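Local coordinates for terminal oxygenase component of carbazole (Janthinobacterium sp., PDB 7BUG), which catalyses the angular dioxygenation of carbazole, as the iron- and Rieske-cluster-containing oxygenase of carbazole 1,9a-dioxygenase, at residues Asn27-Val32 with Gly140-Leu145. Numbering follows the deposited sequence.
With MXE (2-methoxyethanol), chain N.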
# COMPACT_ATOMS: atom_id res chain seq x y z
N ASN A 27 -3.75 -15.32 25.64
CA ASN A 27 -4.16 -16.14 26.80
C ASN A 27 -5.54 -15.71 27.30
O ASN A 27 -5.79 -15.72 28.51
CB ASN A 27 -3.05 -16.09 27.87
CG ASN A 27 -1.73 -16.54 27.31
OD1 ASN A 27 -1.68 -17.62 26.72
ND2 ASN A 27 -0.68 -15.75 27.42
N HIS A 28 -6.48 -15.39 26.38
CA HIS A 28 -7.90 -15.22 26.67
C HIS A 28 -8.71 -15.96 25.61
O HIS A 28 -8.19 -16.25 24.53
CB HIS A 28 -8.34 -13.74 26.70
CG HIS A 28 -7.70 -12.89 27.73
ND1 HIS A 28 -8.32 -12.62 28.92
CD2 HIS A 28 -6.53 -12.24 27.75
CE1 HIS A 28 -7.50 -11.82 29.62
NE2 HIS A 28 -6.41 -11.55 28.94
N TRP A 29 -9.94 -16.24 25.96
CA TRP A 29 -10.99 -16.74 25.08
C TRP A 29 -11.55 -15.58 24.25
O TRP A 29 -11.82 -14.54 24.83
CB TRP A 29 -12.11 -17.37 25.89
CG TRP A 29 -11.76 -18.64 26.60
CD1 TRP A 29 -11.46 -18.77 27.92
CD2 TRP A 29 -11.77 -19.96 26.04
NE1 TRP A 29 -11.25 -20.09 28.22
CE2 TRP A 29 -11.48 -20.84 27.11
CE3 TRP A 29 -12.01 -20.49 24.77
CZ2 TRP A 29 -11.37 -22.21 26.92
CZ3 TRP A 29 -11.96 -21.85 24.60
CH2 TRP A 29 -11.64 -22.69 25.66
N TYR A 30 -11.78 -15.87 22.97
CA TYR A 30 -12.45 -14.92 22.06
C TYR A 30 -13.50 -15.63 21.21
O TYR A 30 -13.22 -16.68 20.64
CB TYR A 30 -11.44 -14.32 21.08
CG TYR A 30 -10.44 -13.42 21.76
CD1 TYR A 30 -10.74 -12.10 22.02
CD2 TYR A 30 -9.22 -13.90 22.16
CE1 TYR A 30 -9.81 -11.26 22.62
CE2 TYR A 30 -8.30 -13.10 22.81
CZ TYR A 30 -8.59 -11.76 23.02
OH TYR A 30 -7.64 -11.01 23.66
N PRO A 31 -14.66 -15.01 21.01
CA PRO A 31 -15.64 -15.52 20.06
C PRO A 31 -15.27 -15.16 18.63
O PRO A 31 -14.76 -14.07 18.41
CB PRO A 31 -16.95 -14.88 20.50
CG PRO A 31 -16.53 -13.56 20.99
CD PRO A 31 -15.18 -13.79 21.67
N VAL A 32 -15.48 -16.08 17.69
CA VAL A 32 -15.05 -15.81 16.29
C VAL A 32 -16.16 -16.10 15.29
O VAL A 32 -16.05 -15.61 14.17
CB VAL A 32 -13.80 -16.62 15.96
CG1 VAL A 32 -12.62 -16.15 16.82
CG2 VAL A 32 -14.01 -18.09 16.12
N GLY A 140 -0.88 -23.33 26.99
CA GLY A 140 -1.13 -24.02 28.26
C GLY A 140 -2.61 -24.25 28.51
O GLY A 140 -3.45 -24.08 27.60
N ASP A 141 -2.93 -24.69 29.73
CA ASP A 141 -4.29 -25.10 30.14
C ASP A 141 -5.16 -23.85 30.16
O ASP A 141 -4.83 -22.88 30.86
CB ASP A 141 -4.20 -25.78 31.51
CG ASP A 141 -3.12 -26.85 31.59
OD1 ASP A 141 -2.83 -27.46 30.55
OD2 ASP A 141 -2.55 -27.04 32.68
N PRO A 142 -6.29 -23.81 29.45
CA PRO A 142 -7.12 -22.62 29.48
C PRO A 142 -7.87 -22.51 30.81
O PRO A 142 -8.16 -23.54 31.46
CB PRO A 142 -8.15 -22.84 28.37
CG PRO A 142 -8.18 -24.32 28.15
CD PRO A 142 -6.81 -24.82 28.53
N PRO A 143 -8.24 -21.27 31.18
CA PRO A 143 -9.15 -21.02 32.29
C PRO A 143 -10.57 -21.38 31.89
O PRO A 143 -10.86 -21.60 30.70
CB PRO A 143 -9.11 -19.50 32.49
CG PRO A 143 -8.89 -19.00 31.08
CD PRO A 143 -7.97 -20.02 30.44
N PRO A 144 -11.52 -21.40 32.84
CA PRO A 144 -12.93 -21.50 32.48
C PRO A 144 -13.28 -20.35 31.51
O PRO A 144 -12.80 -19.24 31.72
CB PRO A 144 -13.72 -21.34 33.78
CG PRO A 144 -12.67 -21.06 34.87
CD PRO A 144 -11.29 -21.29 34.29
N LEU A 145 -14.17 -20.63 30.59
CA LEU A 145 -14.72 -19.61 29.67
C LEU A 145 -15.38 -18.50 30.47
O LEU A 145 -15.24 -17.31 30.08
CB LEU A 145 -15.72 -20.29 28.73
CG LEU A 145 -16.45 -19.33 27.81
CD1 LEU A 145 -15.48 -18.60 26.88
CD2 LEU A 145 -17.48 -20.05 27.00
O1 MXE N . -16.97 -21.36 32.44
C1 MXE N . -17.15 -22.74 32.20
C2 MXE N . -15.85 -23.51 32.03
O2 MXE N . -15.65 -23.72 30.64
C3 MXE N . -14.45 -23.50 29.98
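W29 and L145 bring the two backbones closest, with CA atoms 6.6 Å apart, where an edge strand, 28-32, of the Rieske domain's antiparallel sheet meets the proline-rich loop that follows strand 132-137. Strand 28-32 pairs with strand 132-137, and the loop passes the NE1 edge of the W29 indole and places L145 over one face. The indole carries the contact. With chi1 at -68°, CG of W29 lies anti to its own carbonyl carbon, and the ring reaches into the bend of 142-145. W29 NE1 donates a hydrogen bond to the carbonyl O of P143 (2.9 Å, 161° at the hydrogen). The acceptor lies almost in the indole plane, whereas NE1 sits above the P143 carbonyl plane. From that face, L145 CA makes a CH-pi contact with the five-membered ring, 4.0 Å from the centroid. L145 CD1 lies over the same face, offset toward the rim, 3.7 Å from W29 CG. W29 CZ2, on the six-membered ring, lies 3.6 Å from P142 CB. A leucine at W29 would probably leave the P143 carbonyl without its indole donor and open a gap beside P142. Q127 and P125 of strand 123-129 also touch the indole, and its ring meets that of Y136. P144 and L145 help line the 2-methoxyethanol pocket, where P144 CB lies 3.5 Å from ligand O1.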